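Local atomic coordinates of TsrE (Streptomyces laurentii, PDB entry 7CWW), a protein that probably acts as a cyclase in the biosynthesis of a thiopeptide antibiotic, closing the macrocycle of a modified precursor peptide. Residues Thr145-Ala150 against Thr207-Met212; Gly217-Val222 against Trp229-Arg234; Asp140-Thr145 against Tyr339-Ala344; Gly161-Tyr166 against Ala354-Ser359. One frame throughout, in Å; residues are numbered along the deposited sequence.

The four contacts belong to one helical region and illustrate how one helix can take part in several packing contacts. Helix 131-149 serves both interaction 1 and interaction 3, whose centres lie about 9 Å apart and which share T145. Interaction 2 joins them through that same residue, since W229 NE1 probably donates to T145 OG1 at 2.8 Å. Interaction 4 sits farther out, its centre about 14 Å from those of interactions 1 and 3 and about 23 Å from that of interaction 2. The bound polyether lies near the set: it touches G146, L149 and A164 and comes within about 5 Å of the L142 side chain, with that of L230 about 9 Å away.

Interaction 1 of 4, residues Thr145-Ala150 against Thr207-Met212; sequences TGVMLA and TLVEQM
V147 and M212 carry most of this contact, a helix-helix junction in which the last turns of helix 131-149 meet the end of helix 183-211. M212 is the first residue to leave helical geometry, and its backbone N makes only weak bonds to L208 O and V209 O, so the tighter half of the junction is built on a helix terminus. There V147 presses one branch inward: with chi1 at 180°, CG1 stands anti to the backbone N and meets M212 CB at 3.6 Å. The same V147 CG1 also lies 3.7 Å from the carbonyl oxygen M212 O, and the two side chains cross obliquely rather than running alongside one another. L230 of helix 224-245 also touches the M212 side chain, as do L219 and V222 of the loop before that helix.

The other branch finds a looser partner, V147 CG2 and V209 CG2 being 4.2 Å apart. On this side V209 leans on F345 and Y349 of helix 331-349. E210, exposed, and the partly exposed T207 and Q211 take no part and mark the solvent side of helix 183-211. The bound polyether touches G146 and L149, which do not meet segment 207-212. M148 shares its base but not its end with the partner, for its sulfur end leads off toward L233 and R234. With CG anti to the carbonyl carbon, bends at chi2 (-62°) and chi3 (-54°) curl the M212 chain until its terminal methyl faces helix 131-149, where M212 CE rests 3.8 Å from M148 CB.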
loop_
_atom_site.group_PDB
_atom_site.type_symbol
_atom_site.label_atom_id
_atom_site.label_comp_id
_atom_site.label_asym_id
_atom_site.label_seq_id
_atom_site.Cartn_x
_atom_site.Cartn_y
_atom_site.Cartn_z
ATOM N N THR A 145 -0.613 -1.074 10.743
ATOM C CA THR A 145 -0.089 -2.183 9.950
ATOM C C THR A 145 1.366 -2.487 10.304
ATOM O O THR A 145 1.759 -3.658 10.414
ATOM C CB THR A 145 -0.237 -1.876 8.462
ATOM O OG1 THR A 145 -1.629 -1.848 8.136
ATOM C CG2 THR A 145 0.440 -2.952 7.607
ATOM N N GLY A 146 2.181 -1.447 10.489
ATOM C CA GLY A 146 3.572 -1.667 10.860
ATOM C C GLY A 146 3.735 -2.362 12.204
ATOM O O GLY A 146 4.662 -3.157 12.381
ATOM N N VAL A 147 2.835 -2.086 13.152
ATOM C CA VAL A 147 2.859 -2.755 14.459
ATOM C C VAL A 147 2.322 -4.178 14.354
ATOM O O VAL A 147 2.849 -5.103 14.981
ATOM C CB VAL A 147 2.048 -1.925 15.474
ATOM C CG1 VAL A 147 2.048 -2.609 16.864
ATOM C CG2 VAL A 147 2.612 -0.500 15.562
ATOM N N MET A 148 1.259 -4.374 13.570
ATOM C CA MET A 148 0.631 -5.690 13.472
ATOM C C MET A 148 1.564 -6.711 12.819
ATOM O O MET A 148 1.615 -7.878 13.233
ATOM C CB MET A 148 -0.678 -5.579 12.673
ATOM C CG MET A 148 -1.461 -6.914 12.546
ATOM S SD MET A 148 -0.916 -7.892 11.087
ATOM C CE MET A 148 -1.685 -6.964 9.770
ATOM N N LEU A 149 2.273 -6.308 11.772
ATOM C CA LEU A 149 3.100 -7.255 11.031
ATOM C C LEU A 149 4.379 -7.621 11.768
ATOM O O LEU A 149 4.949 -8.686 11.490
ATOM C CB LEU A 149 3.452 -6.686 9.655
ATOM C CG LEU A 149 2.292 -6.551 8.656
ATOM C CD1 LEU A 149 2.758 -5.775 7.418
ATOM C CD2 LEU A 149 1.726 -7.924 8.284
ATOM N N ALA A 150 4.817 -6.791 12.718
ATOM C CA ALA A 150 6.110 -7.000 13.374
ATOM C C ALA A 150 6.284 -8.391 13.975
ATOM O O ALA A 150 7.342 -8.996 13.745
ATOM C CB ALA A 150 6.341 -5.913 14.438
ATOM N N THR A 207 -1.059 6.769 20.589
ATOM C CA THR A 207 -2.334 6.175 20.982
ATOM C C THR A 207 -2.670 4.964 20.119
ATOM O O THR A 207 -3.190 3.961 20.620
ATOM C CB THR A 207 -3.430 7.223 20.886
ATOM O OG1 THR A 207 -3.258 8.150 21.961
ATOM C CG2 THR A 207 -4.810 6.570 20.969
ATOM N N LEU A 208 -2.383 5.041 18.818
ATOM C CA LEU A 208 -2.590 3.888 17.952
ATOM C C LEU A 208 -1.681 2.736 18.348
ATOM O O LEU A 208 -2.107 1.577 18.359
ATOM C CB LEU A 208 -2.334 4.268 16.495
ATOM C CG LEU A 208 -3.345 5.213 15.853
ATOM C CD1 LEU A 208 -2.738 5.829 14.595
ATOM C CD2 LEU A 208 -4.610 4.422 15.529
ATOM N N VAL A 209 -0.420 3.037 18.657
ATOM C CA VAL A 209 0.507 1.987 19.064
ATOM C C VAL A 209 0.037 1.351 20.364
ATOM O O VAL A 209 0.065 0.121 20.518
ATOM C CB VAL A 209 1.936 2.548 19.179
ATOM C CG1 VAL A 209 2.879 1.475 19.725
ATOM C CG2 VAL A 209 2.425 3.061 17.812
ATOM N N GLU A 210 -0.427 2.172 21.313
ATOM C CA GLU A 210 -0.994 1.611 22.533
ATOM C C GLU A 210 -2.200 0.730 22.221
ATOM O O GLU A 210 -2.362 -0.351 22.803
ATOM C CB GLU A 210 -1.389 2.728 23.506
ATOM C CG GLU A 210 -2.261 2.266 24.676
ATOM C CD GLU A 210 -1.477 1.508 25.750
ATOM O OE1 GLU A 210 -2.077 0.647 26.444
ATOM O OE2 GLU A 210 -0.260 1.769 25.896
ATOM N N GLN A 211 -3.062 1.174 21.309
ATOM C CA GLN A 211 -4.242 0.377 20.974
ATOM C C GLN A 211 -3.866 -0.903 20.239
ATOM O O GLN A 211 -4.666 -1.842 20.188
ATOM C CB GLN A 211 -5.210 1.217 20.133
ATOM C CG GLN A 211 -5.860 2.377 20.913
ATOM C CD GLN A 211 -6.612 3.346 20.000
ATOM O OE1 GLN A 211 -6.379 3.389 18.794
ATOM N NE2 GLN A 211 -7.524 4.119 20.579
ATOM N N MET A 212 -2.661 -0.950 19.674
ATOM C CA MET A 212 -2.106 -2.124 19.013
ATOM C C MET A 212 -1.209 -2.951 19.935
ATOM O O MET A 212 -0.379 -3.731 19.447
ATOM C CB MET A 212 -1.314 -1.693 17.775
ATOM C CG MET A 212 -2.173 -1.144 16.654
ATOM S SD MET A 212 -3.342 -2.346 16.024
ATOM C CE MET A 212 -2.268 -3.717 15.619
#

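Interaction 2 of 4, residues Gly217-Val222 against Trp229-Arg234; sequences GELTDV and WLVRLR
The R234 chain is extended through chi1 (-176°), with CG opposite the backbone N, and through chi2, then bends at chi3 (69°), which carries the guanidinium end-on to the carbonyl of G217. L219 comes the other way: with CG anti to the carbonyl carbon, its side chain runs past the arginine in the opposite direction. Two nitrogens hold a single oxygen. R234 NH1 donates to G217 O at 2.8 Å, with an N-H...O angle of 148°, arriving in the carbonyl plane on a lone pair, whereas R234 NH2 reaches the same G217 O at 3.0 Å from a position tilted out of that plane. From the side of the arginine, the oxygen lies at the guanidinium edge, close to its plane.

The example is a loop folded back on the helix that follows it. Segment 217-222 contains a type I beta turn from L219 to V222, closed by V222 N donating to L219 O, and the turn sets both of these side chains against helix 224-245. L219 CD1 lies 3.8 Å from L230 CB, the two leucines crossing at about a right angle, and V222 CG1 meets L230 CD1 at 3.8 Å. M212 completes the apolar cluster, touching L219, V222 and L230. At the polar end, P215 O is a second acceptor for R234 NH1, so this arginine ties together two backbone carbonyls of the loop. The carboxylate of E218 may lend longer-range attraction, although its OE1 remains 6.0 Å from R234 NH2.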
loop_
_atom_site.group_PDB
_atom_site.type_symbol
_atom_site.label_atom_id
_atom_site.label_comp_id
_atom_site.label_asym_id
_atom_site.label_seq_id
_atom_site.Cartn_x
_atom_site.Cartn_y
_atom_site.Cartn_z
ATOM N N GLY A 217 -4.427 -9.962 18.935
ATOM C CA GLY A 217 -5.685 -10.047 19.655
ATOM C C GLY A 217 -6.846 -9.475 18.867
ATOM O O GLY A 217 -6.779 -9.296 17.647
ATOM N N GLU A 218 -7.931 -9.169 19.582
ATOM C CA GLU A 218 -9.151 -8.728 18.904
ATOM C C GLU A 218 -9.127 -7.256 18.532
ATOM O O GLU A 218 -9.977 -6.831 17.742
ATOM C CB GLU A 218 -10.390 -9.017 19.764
ATOM C CG GLU A 218 -10.690 -10.505 19.898
ATOM C CD GLU A 218 -11.488 -11.070 18.726
ATOM O OE1 GLU A 218 -12.051 -10.288 17.928
ATOM O OE2 GLU A 218 -11.571 -12.312 18.614
ATOM N N LEU A 219 -8.176 -6.477 19.061
ATOM C CA LEU A 219 -7.972 -5.087 18.632
ATOM C C LEU A 219 -9.229 -4.248 18.853
ATOM O O LEU A 219 -9.579 -3.399 18.030
ATOM C CB LEU A 219 -7.532 -5.000 17.160
ATOM C CG LEU A 219 -6.350 -5.846 16.663
ATOM C CD1 LEU A 219 -6.106 -5.616 15.178
ATOM C CD2 LEU A 219 -5.106 -5.534 17.454
ATOM N N THR A 220 -9.915 -4.481 19.973
ATOM C CA THR A 220 -11.215 -3.855 20.180
ATOM C C THR A 220 -11.147 -2.340 20.372
ATOM O O THR A 220 -12.193 -1.689 20.321
ATOM C CB THR A 220 -11.911 -4.490 21.387
ATOM O OG1 THR A 220 -11.096 -4.318 22.548
ATOM C CG2 THR A 220 -12.133 -5.980 21.157
ATOM N N ASP A 221 -9.973 -1.762 20.614
ATOM C CA ASP A 221 -9.860 -0.318 20.798
ATOM C C ASP A 221 -9.370 0.412 19.550
ATOM O O ASP A 221 -9.247 1.643 19.570
ATOM C CB ASP A 221 -8.933 -0.016 21.981
ATOM C CG ASP A 221 -9.555 -0.409 23.321
ATOM O OD1 ASP A 221 -10.799 -0.396 23.444
ATOM O OD2 ASP A 221 -8.794 -0.747 24.242
ATOM N N VAL A 222 -9.099 -0.304 18.467
ATOM C CA VAL A 222 -8.594 0.312 17.240
ATOM C C VAL A 222 -9.777 0.933 16.498
ATOM O O VAL A 222 -10.872 0.356 16.523
ATOM C CB VAL A 222 -7.857 -0.731 16.375
ATOM C CG1 VAL A 222 -7.607 -0.214 14.979
ATOM C CG2 VAL A 222 -6.532 -1.148 17.027
ATOM N N TRP A 229 -9.437 -3.396 8.387
ATOM C CA TRP A 229 -8.250 -3.591 7.557
ATOM C C TRP A 229 -7.274 -4.554 8.217
ATOM O O TRP A 229 -6.794 -5.500 7.578
ATOM C CB TRP A 229 -7.553 -2.260 7.284
ATOM C CG TRP A 229 -6.151 -2.474 6.760
ATOM C CD1 TRP A 229 -4.980 -2.347 7.459
ATOM C CD2 TRP A 229 -5.779 -2.866 5.422
ATOM N NE1 TRP A 229 -3.907 -2.633 6.633
ATOM C CE2 TRP A 229 -4.373 -2.969 5.388
ATOM C CE3 TRP A 229 -6.505 -3.171 4.263
ATOM C CZ2 TRP A 229 -3.667 -3.323 4.220
ATOM C CZ3 TRP A 229 -5.804 -3.536 3.109
ATOM C CH2 TRP A 229 -4.394 -3.600 3.102
ATOM N N LEU A 230 -6.968 -4.329 9.509
ATOM C CA LEU A 230 -5.936 -5.123 10.174
ATOM C C LEU A 230 -6.333 -6.588 10.262
ATOM O O LEU A 230 -5.507 -7.467 9.985
ATOM C CB LEU A 230 -5.655 -4.580 11.587
ATOM C CG LEU A 230 -5.086 -3.162 11.560
ATOM C CD1 LEU A 230 -5.317 -2.459 12.896
ATOM C CD2 LEU A 230 -3.604 -3.150 11.149
ATOM N N VAL A 231 -7.578 -6.879 10.661
ATOM C CA VAL A 231 -7.951 -8.278 10.865
ATOM C C VAL A 231 -7.948 -9.023 9.531
ATOM O O VAL A 231 -7.537 -10.188 9.457
ATOM C CB VAL A 231 -9.305 -8.408 11.606
ATOM C CG1 VAL A 231 -9.215 -7.775 13.004
ATOM C CG2 VAL A 231 -10.441 -7.780 10.820
ATOM N N ARG A 232 -8.390 -8.366 8.456
ATOM C CA ARG A 232 -8.382 -9.023 7.152
ATOM C C ARG A 232 -6.957 -9.268 6.661
ATOM O O ARG A 232 -6.625 -10.377 6.231
ATOM C CB ARG A 232 -9.182 -8.194 6.159
ATOM C CG ARG A 232 -10.661 -8.200 6.497
ATOM C CD ARG A 232 -11.527 -7.913 5.294
ATOM N NE ARG A 232 -12.934 -7.943 5.681
ATOM C CZ ARG A 232 -13.752 -8.969 5.473
ATOM N NH1 ARG A 232 -13.313 -10.069 4.869
ATOM N NH2 ARG A 232 -15.016 -8.895 5.878
ATOM N N LEU A 233 -6.089 -8.255 6.731
ATOM C CA LEU A 233 -4.704 -8.486 6.317
ATOM C C LEU A 233 -4.057 -9.555 7.180
ATOM O O LEU A 233 -3.358 -10.441 6.676
ATOM C CB LEU A 233 -3.888 -7.193 6.376
ATOM C CG LEU A 233 -2.444 -7.273 5.860
ATOM C CD1 LEU A 233 -2.354 -7.619 4.340
ATOM C CD2 LEU A 233 -1.693 -5.961 6.156
ATOM N N ARG A 234 -4.300 -9.507 8.492
ATOM C CA ARG A 234 -3.684 -10.481 9.382
ATOM C C ARG A 234 -4.186 -11.894 9.102
ATOM O O ARG A 234 -3.422 -12.857 9.226
ATOM C CB ARG A 234 -3.940 -10.078 10.833
ATOM C CG ARG A 234 -3.271 -10.975 11.860
ATOM C CD ARG A 234 -3.624 -10.495 13.261
ATOM N NE ARG A 234 -5.036 -10.717 13.587
ATOM C CZ ARG A 234 -5.631 -10.238 14.679
ATOM N NH1 ARG A 234 -4.948 -9.486 15.534
ATOM N NH2 ARG A 234 -6.904 -10.514 14.928
#

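Interaction 3 of 4, residues Asp140-Thr145 against Tyr339-Ala344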
loop_
_atom_site.group_PDB
_atom_site.type_symbol
_atom_site.label_atom_id
_atom_site.label_comp_id
_atom_site.label_asym_id
_atom_site.label_seq_id
_atom_site.Cartn_x
_atom_site.Cartn_y
_atom_site.Cartn_z
ATOM N N ASP A 140 -4.100 6.150 10.239
ATOM C CA ASP A 140 -4.485 5.143 11.226
ATOM C C ASP A 140 -4.084 3.739 10.787
ATOM O O ASP A 140 -3.450 2.998 11.548
ATOM C CB ASP A 140 -5.992 5.189 11.475
ATOM C CG ASP A 140 -6.416 6.363 12.342
ATOM O OD1 ASP A 140 -5.540 7.106 12.838
ATOM O OD2 ASP A 140 -7.640 6.551 12.499
ATOM N N PHE A 141 -4.475 3.327 9.575
ATOM C CA PHE A 141 -4.229 1.921 9.263
ATOM C C PHE A 141 -2.774 1.666 8.895
ATOM O O PHE A 141 -2.273 0.559 9.129
ATOM C CB PHE A 141 -5.222 1.406 8.200
ATOM C CG PHE A 141 -4.921 1.796 6.750
ATOM C CD1 PHE A 141 -3.948 1.136 6.006
ATOM C CD2 PHE A 141 -5.717 2.729 6.102
ATOM C CE1 PHE A 141 -3.725 1.463 4.654
ATOM C CE2 PHE A 141 -5.495 3.069 4.749
ATOM C CZ PHE A 141 -4.494 2.431 4.036
ATOM N N LEU A 142 -2.061 2.674 8.382
ATOM C CA LEU A 142 -0.641 2.494 8.109
ATOM C C LEU A 142 0.150 2.320 9.403
ATOM O O LEU A 142 1.001 1.426 9.506
ATOM C CB LEU A 142 -0.102 3.681 7.304
ATOM C CG LEU A 142 -0.574 3.767 5.856
ATOM C CD1 LEU A 142 -0.042 5.060 5.265
ATOM C CD2 LEU A 142 -0.132 2.523 5.041
ATOM N N VAL A 143 -0.104 3.168 10.404
ATOM C CA VAL A 143 0.612 3.022 11.678
ATOM C C VAL A 143 0.367 1.632 12.258
ATOM O O VAL A 143 1.307 0.902 12.616
ATOM C CB VAL A 143 0.191 4.126 12.667
ATOM C CG1 VAL A 143 0.647 3.782 14.073
ATOM C CG2 VAL A 143 0.762 5.493 12.246
ATOM N N CYS A 144 -0.907 1.246 12.351
ATOM C CA CYS A 144 -1.273 -0.056 12.886
ATOM C C CYS A 144 -0.709 -1.215 12.072
ATOM O O CYS A 144 -0.354 -2.248 12.651
ATOM C CB CYS A 144 -2.795 -0.139 12.952
ATOM S SG CYS A 144 -3.430 1.028 14.190
ATOM N N THR A 145 -0.613 -1.074 10.743
ATOM C CA THR A 145 -0.089 -2.183 9.950
ATOM C C THR A 145 1.366 -2.487 10.304
ATOM O O THR A 145 1.759 -3.658 10.414
ATOM C CB THR A 145 -0.237 -1.876 8.462
ATOM O OG1 THR A 145 -1.629 -1.848 8.136
ATOM C CG2 THR A 145 0.440 -2.952 7.607
ATOM N N TYR A 339 6.715 9.381 5.431
ATOM C CA TYR A 339 7.670 10.267 6.085
ATOM C C TYR A 339 7.143 10.742 7.435
ATOM O O TYR A 339 7.868 10.729 8.435
ATOM C CB TYR A 339 7.979 11.461 5.176
ATOM C CG TYR A 339 8.977 12.413 5.794
ATOM C CD1 TYR A 339 10.345 12.219 5.627
ATOM C CD2 TYR A 339 8.556 13.487 6.562
ATOM C CE1 TYR A 339 11.270 13.078 6.202
ATOM C CE2 TYR A 339 9.468 14.346 7.147
ATOM C CZ TYR A 339 10.821 14.139 6.963
ATOM O OH TYR A 339 11.726 14.995 7.549
ATOM N N LEU A 340 5.888 11.193 7.468
ATOM C CA LEU A 340 5.289 11.676 8.708
ATOM C C LEU A 340 5.259 10.591 9.774
ATOM O O LEU A 340 5.520 10.861 10.951
ATOM C CB LEU A 340 3.868 12.182 8.443
ATOM C CG LEU A 340 3.726 13.391 7.514
ATOM C CD1 LEU A 340 2.254 13.747 7.389
ATOM C CD2 LEU A 340 4.544 14.581 7.981
ATOM N N ILE A 341 4.920 9.361 9.385
ATOM C CA ILE A 341 4.891 8.260 10.341
ATOM C C ILE A 341 6.286 7.986 10.890
ATOM O O ILE A 341 6.471 7.791 12.099
ATOM C CB ILE A 341 4.296 7.001 9.691
ATOM C CG1 ILE A 341 2.815 7.228 9.400
ATOM C CG2 ILE A 341 4.514 5.773 10.619
ATOM C CD1 ILE A 341 2.165 6.149 8.569
ATOM N N ALA A 342 7.281 7.913 10.002
ATOM C CA ALA A 342 8.638 7.613 10.443
ATOM C C ALA A 342 9.152 8.682 11.407
ATOM O O ALA A 342 9.699 8.365 12.470
ATOM C CB ALA A 342 9.567 7.483 9.229
ATOM N N ARG A 343 8.967 9.961 11.057
ATOM C CA ARG A 343 9.444 11.039 11.920
ATOM C C ARG A 343 8.722 11.025 13.259
ATOM O O ARG A 343 9.339 11.245 14.307
ATOM C CB ARG A 343 9.253 12.400 11.239
ATOM C CG ARG A 343 10.180 12.677 10.060
ATOM C CD ARG A 343 11.618 12.919 10.483
ATOM N NE ARG A 343 11.736 13.912 11.546
ATOM C CZ ARG A 343 11.805 15.227 11.362
ATOM N NH1 ARG A 343 11.764 15.756 10.136
ATOM N NH2 ARG A 343 11.916 16.018 12.416
ATOM N N ALA A 344 7.411 10.781 13.250
ATOM C CA ALA A 344 6.674 10.751 14.510
ATOM C C ALA A 344 7.125 9.588 15.392
ATOM O O ALA A 344 7.283 9.754 16.609
ATOM C CB ALA A 344 5.173 10.682 14.242
#
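I341 gives up by far the most surface here, and its side chain is the wedge that fits helix 331-349 against helix 131-149. CG1 points anti to the carbonyl carbon and the chain continues nearly straight (chi2 171°), which drives CD1 toward the partner helix. That methyl comes to 3.6 Å from L142 CB, the L142 side chain crossing the isoleucine at about a right angle. V143 takes the other share of the contact: its CG2 branch lies 3.9 Å from I341 CG1 and 4.0 Å from I341 CD1, with I341 CG2 also close by. One isoleucine is therefore met by two consecutive residues, and all three are buried.

The same two residues also serve other surfaces. V143 packs on L205 of helix 183-211, while L142 touches T320 of helix 308-326 and its carbonyl oxygen accepts from Y169 OH. Since the L142 side chain comes within about 5 Å of the bound polyether, the contact lies close to the polyether site. Purely apolar across its interface and hemmed in by further helices, it is a helix-helix packing joint of a multi-helix domain core.

Interaction 4 of 4, residues Gly161-Tyr166 against Ala354-Ser359; sequences GYKAGY and AALIRS
Apolar touching between L356 and two residues of the opposite helix makes up this contact. L356 CD1 sits at the edge of the Y166 ring, near its plane and 4.2 Å from both Y166 CD2 and Y166 CE2. The ring is brought there by a chi1 of 162°, which places CG opposite the backbone N. A looser touch comes from the other methyl, L356 CD2 lying 4.4 Å from the aliphatic K163 CD. F160 and L351 flank the patch, the former on L356 and the latter on K163 and Y166.

Hydrogen bonding is confined to each side and to residues beyond. S359 OG donates to L356 O at 2.7 Å, and S359 N donates to the same L356 O at 3.0 Å; both approach from one face of the carbonyl plane, so one oxygen is held by two donors of the same residue. The hydroxyl of Y166 bonds instead to E346, and S359 O accepts from K159 NZ.

L356 thus provides a light touch between helix 353-359 and helix 163-177, while I357 packs on helix 286-296. With methyls meeting a ring edge and an alkyl chain, attraction across the interface is dispersive and weakly directional, although the Y166-E346 bond may hold the ring in place.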
loop_
_atom_site.group_PDB
_atom_site.type_symbol
_atom_site.label_atom_id
_atom_site.label_comp_id
_atom_site.label_asym_id
_atom_site.label_seq_id
_atom_site.Cartn_x
_atom_site.Cartn_y
_atom_site.Cartn_z
ATOM N N GLY A 161 9.256 -5.209 17.757
ATOM C CA GLY A 161 7.849 -4.847 17.910
ATOM C C GLY A 161 7.502 -3.643 17.043
ATOM O O GLY A 161 7.857 -3.576 15.861
ATOM N N TYR A 162 6.815 -2.665 17.649
ATOM C CA TYR A 162 6.374 -1.471 16.929
ATOM C C TYR A 162 7.543 -0.727 16.289
ATOM O O TYR A 162 7.349 -0.002 15.305
ATOM C CB TYR A 162 5.599 -0.534 17.880
ATOM C CG TYR A 162 6.438 0.055 19.014
ATOM C CD1 TYR A 162 6.507 -0.568 20.257
ATOM C CD2 TYR A 162 7.146 1.236 18.840
ATOM C CE1 TYR A 162 7.272 -0.035 21.290
ATOM C CE2 TYR A 162 7.912 1.780 19.865
ATOM C CZ TYR A 162 7.976 1.144 21.082
ATOM O OH TYR A 162 8.741 1.691 22.095
ATOM N N LYS A 163 8.758 -0.868 16.832
ATOM C CA LYS A 163 9.888 -0.184 16.204
ATOM C C LYS A 163 10.206 -0.751 14.829
ATOM O O LYS A 163 10.890 -0.091 14.043
ATOM C CB LYS A 163 11.125 -0.261 17.091
ATOM C CG LYS A 163 10.936 0.433 18.437
ATOM C CD LYS A 163 12.192 0.292 19.309
ATOM C CE LYS A 163 11.899 0.674 20.766
ATOM N NZ LYS A 163 13.159 0.746 21.585
ATOM N N ALA A 164 9.751 -1.963 14.526
ATOM C CA ALA A 164 9.909 -2.475 13.168
ATOM C C ALA A 164 8.960 -1.785 12.193
ATOM O O ALA A 164 9.226 -1.763 10.983
ATOM C CB ALA A 164 9.695 -3.991 13.154
ATOM N N GLY A 165 7.862 -1.215 12.693
ATOM C CA GLY A 165 7.040 -0.363 11.845
ATOM C C GLY A 165 7.763 0.912 11.463
ATOM O O GLY A 165 7.743 1.327 10.302
ATOM N N TYR A 166 8.440 1.535 12.435
ATOM C CA TYR A 166 9.295 2.689 12.149
ATOM C C TYR A 166 10.323 2.369 11.069
ATOM O O TYR A 166 10.438 3.092 10.075
ATOM C CB TYR A 166 9.997 3.140 13.429
ATOM C CG TYR A 166 11.212 4.021 13.229
ATOM C CD1 TYR A 166 11.118 5.245 12.564
ATOM C CD2 TYR A 166 12.447 3.646 13.737
ATOM C CE1 TYR A 166 12.233 6.050 12.397
ATOM C CE2 TYR A 166 13.561 4.444 13.584
ATOM C CZ TYR A 166 13.452 5.643 12.912
ATOM O OH TYR A 166 14.568 6.433 12.765
ATOM N N ALA A 354 20.034 3.799 12.832
ATOM C CA ALA A 354 21.353 3.199 12.669
ATOM C C ALA A 354 21.658 2.224 13.802
ATOM O O ALA A 354 22.145 1.113 13.566
ATOM C CB ALA A 354 22.420 4.294 12.598
ATOM N N ALA A 355 21.358 2.620 15.044
ATOM C CA ALA A 355 21.626 1.738 16.176
ATOM C C ALA A 355 20.759 0.486 16.112
ATOM O O ALA A 355 21.245 -0.626 16.353
ATOM C CB ALA A 355 21.406 2.483 17.493
ATOM N N LEU A 356 19.473 0.644 15.790
ATOM C CA LEU A 356 18.597 -0.517 15.659
ATOM C C LEU A 356 19.085 -1.450 14.556
ATOM O O LEU A 356 19.149 -2.671 14.743
ATOM C CB LEU A 356 17.166 -0.064 15.380
ATOM C CG LEU A 356 16.495 0.753 16.483
ATOM C CD1 LEU A 356 15.205 1.406 15.946
ATOM C CD2 LEU A 356 16.209 -0.144 17.683
ATOM N N ILE A 357 19.433 -0.888 13.396
ATOM C CA ILE A 357 19.944 -1.710 12.299
ATOM C C ILE A 357 21.196 -2.460 12.736
ATOM O O ILE A 357 21.335 -3.663 12.479
ATOM C CB ILE A 357 20.203 -0.841 11.051
ATOM C CG1 ILE A 357 18.884 -0.282 10.506
ATOM C CG2 ILE A 357 20.923 -1.644 9.974
ATOM C CD1 ILE A 357 19.047 1.017 9.735
ATOM N N ARG A 358 22.113 -1.771 13.427
ATOM C CA ARG A 358 23.348 -2.410 13.868
ATOM C C ARG A 358 23.083 -3.592 14.797
ATOM O O ARG A 358 23.910 -4.505 14.891
ATOM C CB ARG A 358 24.248 -1.390 14.575
ATOM C CG ARG A 358 25.060 -0.501 13.651
ATOM C CD ARG A 358 26.143 0.255 14.425
ATOM N NE ARG A 358 25.601 1.135 15.467
ATOM C CZ ARG A 358 25.315 2.421 15.276
ATOM N NH1 ARG A 358 25.505 2.970 14.084
ATOM N NH2 ARG A 358 24.834 3.158 16.269
ATOM N N SER A 359 21.952 -3.598 15.496
ATOM C CA SER A 359 21.696 -4.641 16.480
ATOM C C SER A 359 21.048 -5.889 15.887
ATOM O O SER A 359 20.912 -6.887 16.600
ATOM C CB SER A 359 20.819 -4.097 17.617
ATOM O OG SER A 359 19.507 -3.861 17.153
#